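Side-chain contacts in hypothetical protein SA0798 (Staphylococcus aureus subsp. aureus N315, PDB 1XG8), which is of unknown function but belongs to the DUF1462 family, whose fold appears thioredoxin-like: residues Y89-D92 against K98-T101; R41-I46 against R102-K107; W34-L39 against F48-I53. One frame throughout, in Å; residues are numbered along the deposited sequence.

Contact 1 (Y89-D92 against K98-T101); sequences YVAD and KQIT
Val-90 CG1 meets the end of Ile-100 at CD1, 3.8 Å away, and the two branched side chains cross at about a right angle. The methyl of Ala-91, pointing at the helix, lies farther from the same atom, its CB 4.4 Å from Ile-100 CD1. Beside this apolar patch the side chain of Gln-99 reaches back toward the strand, and its terminal amide comes to rest against the Ala-91 methyl. No hydrogen bond crosses from strand to helix, and the contact is mainly van der Waals. Val-90 turns CG1 to the helix because that branch stands anti to its backbone N (chi1 173°). The pairing is that of an outermost strand with the C-terminal helix 97-110, which packs on the sheet as in other thioredoxin-like folds. What sets the strand residues is a classic beta bulge: Val-90 and Ala-91 both face Ile-83 on the neighbouring strand 82-85, and Val-90 takes the helix-like psi of -57° expected at the first position of such a bulge. Farther out, Ile-100 also packs on Ile-83 and on Leu-35 of helix 28-42, while Val-90 packs on Met-85.

Contact 2 (R41-I46 against R102-K107); sequences RKYPNI and RFIDQK
Tyr-43 reaches across to Ile-104 and Asp-105 from just beyond the end of helix 28-42, where it is the first residue to leave helical backbone angles. Its CB points at helix 97-110, and chi1 of -52° sets CG beside the backbone N, carrying the ring out toward that helix. Along one side of the ring CD1 meets Ile-104 CD1 at 4.0 Å, and CE1 touches the same methyl. Along the other, CD2 and then CE2 run over Ile-104 CG2, with CE2 the closer at 3.6 Å; CZ lies 3.7 Å from Ile-104 CG2. That methyl sits over the ring face, 3.8 Å from the centroid and 18° off the normal, a CH-pi contact. Helices 28-42 and 97-110 pack on the same face of the thioredoxin-like sheet, and the ring packs from the end of the first onto the middle of the second. At the tip, OH donates a hydrogen bond to Asp-105 OD1, modelled at 2.4 Å, a doubtfully short length. OD1 lies at the ring edge, in its plane, whereas the carboxylate is turned 61° from the ring. Behind Tyr-43 the chain makes a type I turn, closed by Ile-46 N to Tyr-43 O at 3.1 Å, which brings Ile-46 CD1 to 4.2 Å from Ile-104 CG2. Leu-108, one helical turn beyond Ile-104, touches both Tyr-43 and Ile-46.

Contact 3 (W34-L39 against F48-I53); sequences WLQPLL and FKYTYI
With chi1 of -80°, Gln-36 places CG beside its own backbone N; Tyr-50 makes the same choice, and the two side chains then slide past each other in opposite directions. Gln-36 CG comes to lie over the centre of the Tyr-50 ring, 3.3 Å from the centroid and 10° off the normal, a close CH-pi contact. The amide beyond it is tilted from the ring plane and trails back toward Tyr-50 CB. A second CH-pi contact lies nearer the start of the strand: Leu-39 CD1 sits 3.9 Å from the centroid of Phe-48, almost on the ring normal, while Leu-39 CB packs against Phe-48 CE2 at 3.7 Å. Helix and strand belong to the beta-alpha-beta unit of strand 8-14, helix 28-42 and strand 48-54; segments 34-39 and 48-53 run antiparallel (172°), their axes approaching to 10.0 Å. The Tyr-50 hydroxyl nestles against Leu-39, its OH 3.4 Å from Leu-39 CB and equally near Leu-39 CD1. Leu-35 adds a looser touch, CG to Tyr-50 CE2 at 4.5 Å. Beyond this layer, Leu-35 and Phe-48 both rest on Val-10 of the central strand 8-14.

How the contacts relate
Helix 97-110 supplies one side of contacts 1 and 2, and helix 28-42 links contact 2 to contact 3; the three centres lie 12 to 13 Å apart. Contact 1 meets contact 3 where Ile-100 CG2 lies 3.9 Å from Leu-39 CD2. One helical turn on, Ile-104 CD1 of contact 2 is 3.8 Å from Phe-48 CZ of contact 3, so the helix pair and the sheet share one continuous apolar layer. Contacts 1 and 2 also abut through Val-90 CG2 and Phe-103 CE2, 3.6 Å apart. Along the chain, contact 1 is nested within the loop closed by contact 2, whereas the segments of contacts 2 and 3 alternate.

Contact 1 (Y89-D92 against K98-T101)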
loop_
_atom_site.group_PDB
_atom_site.type_symbol
_atom_site.label_atom_id
_atom_site.label_comp_id
_atom_site.label_asym_id
_atom_site.label_seq_id
_atom_site.Cartn_x
_atom_site.Cartn_y
_atom_site.Cartn_z
ATOM N N TYR A 89 4.333 -5.299 4.575
ATOM C CA TYR A 89 4.823 -4.834 3.284
ATOM C C TYR A 89 4.171 -5.605 2.147
ATOM O O TYR A 89 4.155 -6.836 2.148
ATOM C CB TYR A 89 6.336 -5.014 3.183
ATOM C CG TYR A 89 6.869 -4.854 1.771
ATOM C CD1 TYR A 89 6.909 -3.603 1.150
ATOM C CD2 TYR A 89 7.299 -5.964 1.042
ATOM C CE1 TYR A 89 7.361 -3.467 -0.160
ATOM C CE2 TYR A 89 7.752 -5.839 -0.263
ATOM C CZ TYR A 89 7.780 -4.593 -0.858
ATOM O OH TYR A 89 8.222 -4.482 -2.148
ATOM N N VAL A 90 3.641 -4.873 1.173
ATOM C CA VAL A 90 3.010 -5.491 0.015
ATOM C C VAL A 90 3.754 -5.147 -1.275
ATOM O O VAL A 90 4.203 -6.039 -1.982
ATOM C CB VAL A 90 1.533 -5.062 -0.106
ATOM C CG1 VAL A 90 0.944 -5.578 -1.404
ATOM C CG2 VAL A 90 0.742 -5.603 1.076
ATOM N N ALA A 91 3.903 -3.855 -1.567
ATOM C CA ALA A 91 4.585 -3.411 -2.788
ATOM C C ALA A 91 5.109 -1.971 -2.689
ATOM O O ALA A 91 4.513 -1.130 -2.017
ATOM C CB ALA A 91 3.625 -3.536 -3.986
ATOM N N ASP A 92 6.221 -1.692 -3.364
ATOM C CA ASP A 92 6.807 -0.352 -3.355
ATOM C C ASP A 92 7.373 0.067 -4.714
ATOM O O ASP A 92 7.984 -0.738 -5.409
ATOM C CB ASP A 92 7.916 -0.248 -2.283
ATOM C CG ASP A 92 9.164 -1.067 -2.621
ATOM O OD1 ASP A 92 9.039 -2.288 -2.815
ATOM O OD2 ASP A 92 10.279 -0.497 -2.675
ATOM N N LYS A 98 -0.904 -7.953 -9.872
ATOM C CA LYS A 98 -0.766 -9.307 -9.348
ATOM C C LYS A 98 -0.151 -9.322 -7.957
ATOM O O LYS A 98 -0.493 -10.178 -7.144
ATOM C CB LYS A 98 0.083 -10.161 -10.286
ATOM C CG LYS A 98 -0.622 -10.524 -11.582
ATOM C CD LYS A 98 -1.883 -11.351 -11.326
ATOM C CE LYS A 98 -2.681 -11.563 -12.610
ATOM N NZ LYS A 98 -1.870 -12.223 -13.664
ATOM N N GLN A 99 0.759 -8.389 -7.685
ATOM C CA GLN A 99 1.387 -8.302 -6.367
ATOM C C GLN A 99 0.316 -8.040 -5.311
ATOM O O GLN A 99 0.341 -8.619 -4.222
ATOM C CB GLN A 99 2.389 -7.156 -6.305
ATOM C CG GLN A 99 3.509 -7.235 -7.290
ATOM C CD GLN A 99 4.583 -6.226 -6.969
ATOM O OE1 GLN A 99 5.256 -6.336 -5.938
ATOM N NE2 GLN A 99 4.744 -5.223 -7.835
ATOM N N ILE A 100 -0.612 -7.146 -5.638
ATOM C CA ILE A 100 -1.691 -6.815 -4.736
ATOM C C ILE A 100 -2.641 -8.002 -4.589
ATOM O O ILE A 100 -2.986 -8.391 -3.473
ATOM C CB ILE A 100 -2.521 -5.615 -5.240
ATOM C CG1 ILE A 100 -1.605 -4.443 -5.603
ATOM C CG2 ILE A 100 -3.528 -5.211 -4.169
ATOM C CD1 ILE A 100 -0.700 -4.026 -4.507
ATOM N N THR A 101 -3.061 -8.587 -5.706
ATOM C CA THR A 101 -3.999 -9.703 -5.639
ATOM C C THR A 101 -3.415 -10.978 -5.045
ATOM O O THR A 101 -4.052 -11.634 -4.214
ATOM C CB THR A 101 -4.613 -10.016 -7.033
ATOM O OG1 THR A 101 -3.574 -10.307 -7.977
ATOM C CG2 THR A 101 -5.441 -8.833 -7.515
#

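Contact 2 (R41-I46 against R102-K107)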
loop_
_atom_site.group_PDB
_atom_site.type_symbol
_atom_site.label_atom_id
_atom_site.label_comp_id
_atom_site.label_asym_id
_atom_site.label_seq_id
_atom_site.Cartn_x
_atom_site.Cartn_y
_atom_site.Cartn_z
ATOM N N ARG A 41 -13.765 -4.153 -6.227
ATOM C CA ARG A 41 -14.258 -4.974 -7.323
ATOM C C ARG A 41 -13.838 -6.443 -7.254
ATOM O O ARG A 41 -14.650 -7.336 -7.481
ATOM C CB ARG A 41 -13.803 -4.356 -8.644
ATOM C CG ARG A 41 -14.038 -5.202 -9.879
ATOM C CD ARG A 41 -13.837 -4.348 -11.116
ATOM N NE ARG A 41 -12.567 -3.623 -11.088
ATOM C CZ ARG A 41 -12.430 -2.333 -11.394
ATOM N NH1 ARG A 41 -13.487 -1.614 -11.751
ATOM N NH2 ARG A 41 -11.232 -1.760 -11.346
ATOM N N LYS A 42 -12.575 -6.692 -6.935
ATOM C CA LYS A 42 -12.070 -8.056 -6.858
ATOM C C LYS A 42 -12.385 -8.747 -5.537
ATOM O O LYS A 42 -12.528 -9.970 -5.500
ATOM C CB LYS A 42 -10.563 -8.062 -7.111
ATOM C CG LYS A 42 -10.202 -7.544 -8.491
ATOM C CD LYS A 42 -8.715 -7.595 -8.736
ATOM C CE LYS A 42 -8.416 -7.514 -10.222
ATOM N NZ LYS A 42 -8.922 -8.714 -10.946
ATOM N N TYR A 43 -12.493 -7.973 -4.458
ATOM C CA TYR A 43 -12.813 -8.546 -3.155
ATOM C C TYR A 43 -13.975 -7.796 -2.523
ATOM O O TYR A 43 -13.822 -7.113 -1.510
ATOM C CB TYR A 43 -11.588 -8.514 -2.244
ATOM C CG TYR A 43 -10.372 -9.141 -2.887
ATOM C CD1 TYR A 43 -9.457 -8.358 -3.598
ATOM C CD2 TYR A 43 -10.159 -10.522 -2.832
ATOM C CE1 TYR A 43 -8.364 -8.929 -4.238
ATOM C CE2 TYR A 43 -9.063 -11.107 -3.475
ATOM C CZ TYR A 43 -8.172 -10.297 -4.175
ATOM O OH TYR A 43 -7.097 -10.850 -4.823
ATOM N N PRO A 44 -15.168 -7.945 -3.115
ATOM C CA PRO A 44 -16.441 -7.335 -2.722
ATOM C C PRO A 44 -16.831 -7.595 -1.280
ATOM O O PRO A 44 -17.407 -6.730 -0.623
ATOM C CB PRO A 44 -17.441 -7.973 -3.679
ATOM C CG PRO A 44 -16.609 -8.364 -4.848
ATOM C CD PRO A 44 -15.389 -8.912 -4.201
ATOM N N ASN A 45 -16.511 -8.787 -0.789
ATOM C CA ASN A 45 -16.879 -9.152 0.569
ATOM C C ASN A 45 -15.859 -8.810 1.632
ATOM O O ASN A 45 -16.063 -9.118 2.803
ATOM C CB ASN A 45 -17.206 -10.644 0.641
ATOM C CG ASN A 45 -18.301 -11.045 -0.332
ATOM O OD1 ASN A 45 -19.389 -10.464 -0.332
ATOM N ND2 ASN A 45 -18.018 -12.040 -1.171
ATOM N N ILE A 46 -14.757 -8.180 1.246
ATOM C CA ILE A 46 -13.753 -7.813 2.237
ATOM C C ILE A 46 -13.856 -6.320 2.468
ATOM O O ILE A 46 -14.123 -5.568 1.538
ATOM C CB ILE A 46 -12.319 -8.167 1.767
ATOM C CG1 ILE A 46 -12.220 -9.671 1.494
ATOM C CG2 ILE A 46 -11.299 -7.758 2.833
ATOM C CD1 ILE A 46 -10.832 -10.128 1.098
ATOM N N ARG A 102 -2.206 -11.333 -5.452
ATOM C CA ARG A 102 -1.603 -12.539 -4.918
ATOM C C ARG A 102 -1.351 -12.440 -3.421
ATOM O O ARG A 102 -1.367 -13.445 -2.722
ATOM C CB ARG A 102 -0.311 -12.862 -5.669
ATOM C CG ARG A 102 -0.566 -13.339 -7.089
ATOM C CD ARG A 102 0.712 -13.662 -7.830
ATOM N NE ARG A 102 0.425 -14.097 -9.195
ATOM C CZ ARG A 102 1.345 -14.479 -10.077
ATOM N NH1 ARG A 102 2.630 -14.483 -9.747
ATOM N NH2 ARG A 102 0.979 -14.867 -11.293
ATOM N N PHE A 103 -1.119 -11.231 -2.927
ATOM C CA PHE A 103 -0.883 -11.035 -1.500
ATOM C C PHE A 103 -2.176 -11.333 -0.731
ATOM O O PHE A 103 -2.159 -12.004 0.295
ATOM C CB PHE A 103 -0.439 -9.597 -1.219
ATOM C CG PHE A 103 -0.128 -9.327 0.232
ATOM C CD1 PHE A 103 1.130 -9.614 0.751
ATOM C CD2 PHE A 103 -1.103 -8.801 1.085
ATOM C CE1 PHE A 103 1.421 -9.379 2.106
ATOM C CE2 PHE A 103 -0.825 -8.563 2.442
ATOM C CZ PHE A 103 0.443 -8.853 2.953
ATOM N N ILE A 104 -3.298 -10.831 -1.233
ATOM C CA ILE A 104 -4.586 -11.062 -0.591
ATOM C C ILE A 104 -5.051 -12.500 -0.814
ATOM O O ILE A 104 -5.437 -13.189 0.138
ATOM C CB ILE A 104 -5.655 -10.089 -1.130
ATOM C CG1 ILE A 104 -5.308 -8.665 -0.704
ATOM C CG2 ILE A 104 -7.041 -10.469 -0.607
ATOM C CD1 ILE A 104 -6.234 -7.635 -1.287
ATOM N N ASP A 105 -5.008 -12.953 -2.068
ATOM C CA ASP A 105 -5.415 -14.321 -2.404
ATOM C C ASP A 105 -4.704 -15.341 -1.534
ATOM O O ASP A 105 -5.315 -16.293 -1.046
ATOM C CB ASP A 105 -5.113 -14.626 -3.866
ATOM C CG ASP A 105 -6.014 -13.873 -4.807
ATOM O OD1 ASP A 105 -6.975 -13.224 -4.327
ATOM O OD2 ASP A 105 -5.770 -13.938 -6.031
ATOM N N GLN A 106 -3.406 -15.137 -1.351
ATOM C CA GLN A 106 -2.606 -16.030 -0.537
ATOM C C GLN A 106 -3.208 -16.133 0.857
ATOM O O GLN A 106 -3.251 -17.219 1.432
ATOM C CB GLN A 106 -1.166 -15.517 -0.459
ATOM C CG GLN A 106 -0.216 -16.422 0.299
ATOM C CD GLN A 106 -0.532 -16.491 1.779
ATOM O OE1 GLN A 106 -0.806 -15.468 2.417
ATOM N NE2 GLN A 106 -0.486 -17.694 2.340
ATOM N N LYS A 107 -3.673 -15.006 1.398
ATOM C CA LYS A 107 -4.282 -14.985 2.730
ATOM C C LYS A 107 -5.610 -15.742 2.750
ATOM O O LYS A 107 -5.849 -16.566 3.632
ATOM C CB LYS A 107 -4.504 -13.541 3.188
ATOM C CG LYS A 107 -3.309 -12.926 3.898
ATOM C CD LYS A 107 -3.447 -11.418 3.981
ATOM C CE LYS A 107 -2.704 -10.843 5.177
ATOM N NZ LYS A 107 -1.348 -11.404 5.337
#

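Contact 3 (W34-L39 against F48-I53)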
loop_
_atom_site.group_PDB
_atom_site.type_symbol
_atom_site.label_atom_id
_atom_site.label_comp_id
_atom_site.label_asym_id
_atom_site.label_seq_id
_atom_site.Cartn_x
_atom_site.Cartn_y
_atom_site.Cartn_z
ATOM N N TRP A 34 -6.403 4.274 -7.494
ATOM C CA TRP A 34 -6.588 3.061 -8.283
ATOM C C TRP A 34 -6.874 1.859 -7.397
ATOM O O TRP A 34 -7.757 1.054 -7.672
ATOM C CB TRP A 34 -5.322 2.824 -9.084
ATOM C CG TRP A 34 -5.132 1.448 -9.592
ATOM C CD1 TRP A 34 -5.693 0.898 -10.707
ATOM C CD2 TRP A 34 -4.225 0.470 -9.071
ATOM N NE1 TRP A 34 -5.179 -0.354 -10.922
ATOM C CE2 TRP A 34 -4.274 -0.642 -9.934
ATOM C CE3 TRP A 34 -3.369 0.432 -7.961
ATOM C CZ2 TRP A 34 -3.495 -1.787 -9.725
ATOM C CZ3 TRP A 34 -2.592 -0.707 -7.751
ATOM C CH2 TRP A 34 -2.660 -1.800 -8.631
ATOM N N LEU A 35 -6.109 1.764 -6.322
ATOM C CA LEU A 35 -6.214 0.674 -5.365
ATOM C C LEU A 35 -7.627 0.496 -4.793
ATOM O O LEU A 35 -8.136 -0.625 -4.690
ATOM C CB LEU A 35 -5.211 0.930 -4.241
ATOM C CG LEU A 35 -4.687 -0.216 -3.394
ATOM C CD1 LEU A 35 -4.079 -1.301 -4.269
ATOM C CD2 LEU A 35 -3.653 0.351 -2.451
ATOM N N GLN A 36 -8.264 1.605 -4.437
ATOM C CA GLN A 36 -9.595 1.560 -3.858
ATOM C C GLN A 36 -10.643 0.848 -4.710
ATOM O O GLN A 36 -11.299 -0.073 -4.231
ATOM C CB GLN A 36 -10.044 2.980 -3.484
ATOM C CG GLN A 36 -9.447 3.448 -2.152
ATOM C CD GLN A 36 -9.255 4.953 -2.045
ATOM O OE1 GLN A 36 -8.553 5.555 -2.850
ATOM N NE2 GLN A 36 -9.864 5.562 -1.035
ATOM N N PRO A 37 -10.812 1.243 -5.983
ATOM C CA PRO A 37 -11.816 0.572 -6.819
ATOM C C PRO A 37 -11.415 -0.860 -7.104
ATOM O O PRO A 37 -12.240 -1.758 -7.094
ATOM C CB PRO A 37 -11.835 1.414 -8.092
ATOM C CG PRO A 37 -11.407 2.751 -7.623
ATOM C CD PRO A 37 -10.273 2.415 -6.685
ATOM N N LEU A 38 -10.132 -1.056 -7.371
ATOM C CA LEU A 38 -9.590 -2.375 -7.655
ATOM C C LEU A 38 -10.054 -3.410 -6.631
ATOM O O LEU A 38 -10.653 -4.421 -6.981
ATOM C CB LEU A 38 -8.064 -2.314 -7.638
ATOM C CG LEU A 38 -7.308 -3.613 -7.918
ATOM C CD1 LEU A 38 -7.471 -3.982 -9.384
ATOM C CD2 LEU A 38 -5.833 -3.440 -7.563
ATOM N N LEU A 39 -9.771 -3.149 -5.362
ATOM C CA LEU A 39 -10.131 -4.077 -4.302
ATOM C C LEU A 39 -11.633 -4.200 -4.096
ATOM O O LEU A 39 -12.139 -5.295 -3.827
ATOM C CB LEU A 39 -9.455 -3.659 -3.001
ATOM C CG LEU A 39 -7.940 -3.525 -3.097
ATOM C CD1 LEU A 39 -7.388 -3.262 -1.712
ATOM C CD2 LEU A 39 -7.334 -4.787 -3.689
ATOM N N PHE A 48 -12.046 -2.834 3.517
ATOM C CA PHE A 48 -10.748 -2.182 3.569
ATOM C C PHE A 48 -10.959 -0.750 3.989
ATOM O O PHE A 48 -11.986 -0.157 3.691
ATOM C CB PHE A 48 -10.088 -2.172 2.181
ATOM C CG PHE A 48 -9.743 -3.536 1.654
ATOM C CD1 PHE A 48 -8.636 -4.223 2.136
ATOM C CD2 PHE A 48 -10.539 -4.143 0.688
ATOM C CE1 PHE A 48 -8.334 -5.494 1.664
ATOM C CE2 PHE A 48 -10.240 -5.412 0.214
ATOM C CZ PHE A 48 -9.141 -6.085 0.701
ATOM N N LYS A 49 -9.981 -0.200 4.690
ATOM C CA LYS A 49 -10.023 1.193 5.107
ATOM C C LYS A 49 -8.725 1.748 4.526
ATOM O O LYS A 49 -7.656 1.175 4.737
ATOM C CB LYS A 49 -10.050 1.314 6.639
ATOM C CG LYS A 49 -8.938 0.558 7.357
ATOM C CD LYS A 49 -9.024 0.710 8.873
ATOM C CE LYS A 49 -10.342 0.166 9.410
ATOM N NZ LYS A 49 -10.416 0.254 10.901
ATOM N N TYR A 50 -8.817 2.843 3.781
ATOM C CA TYR A 50 -7.634 3.411 3.144
ATOM C C TYR A 50 -7.068 4.673 3.776
ATOM O O TYR A 50 -7.802 5.528 4.261
ATOM C CB TYR A 50 -7.925 3.673 1.661
ATOM C CG TYR A 50 -8.423 2.449 0.932
ATOM C CD1 TYR A 50 -9.724 1.988 1.122
ATOM C CD2 TYR A 50 -7.585 1.726 0.080
ATOM C CE1 TYR A 50 -10.182 0.836 0.485
ATOM C CE2 TYR A 50 -8.035 0.568 -0.563
ATOM C CZ TYR A 50 -9.337 0.132 -0.352
ATOM O OH TYR A 50 -9.791 -1.014 -0.961
ATOM N N THR A 51 -5.747 4.777 3.758
ATOM C CA THR A 51 -5.068 5.938 4.303
ATOM C C THR A 51 -3.868 6.296 3.442
ATOM O O THR A 51 -3.146 5.422 2.963
ATOM C CB THR A 51 -4.564 5.692 5.737
ATOM O OG1 THR A 51 -5.668 5.365 6.587
ATOM C CG2 THR A 51 -3.866 6.943 6.271
ATOM N N TYR A 52 -3.668 7.590 3.247
ATOM C CA TYR A 52 -2.551 8.080 2.461
ATOM C C TYR A 52 -1.659 8.906 3.363
ATOM O O TYR A 52 -2.118 9.816 4.053
ATOM C CB TYR A 52 -3.039 8.940 1.296
ATOM C CG TYR A 52 -1.924 9.638 0.533
ATOM C CD1 TYR A 52 -0.998 8.912 -0.218
ATOM C CD2 TYR A 52 -1.809 11.030 0.553
ATOM C CE1 TYR A 52 0.011 9.557 -0.932
ATOM C CE2 TYR A 52 -0.804 11.685 -0.159
ATOM C CZ TYR A 52 0.099 10.943 -0.899
ATOM O OH TYR A 52 1.076 11.597 -1.613
ATOM N N ILE A 53 -0.378 8.572 3.352
ATOM C CA ILE A 53 0.599 9.267 4.164
ATOM C C ILE A 53 1.693 9.902 3.312
ATOM O O ILE A 53 2.505 9.215 2.686
ATOM C CB ILE A 53 1.220 8.306 5.195
ATOM C CG1 ILE A 53 0.159 7.939 6.231
ATOM C CG2 ILE A 53 2.446 8.937 5.843
ATOM C CD1 ILE A 53 0.610 6.895 7.209
#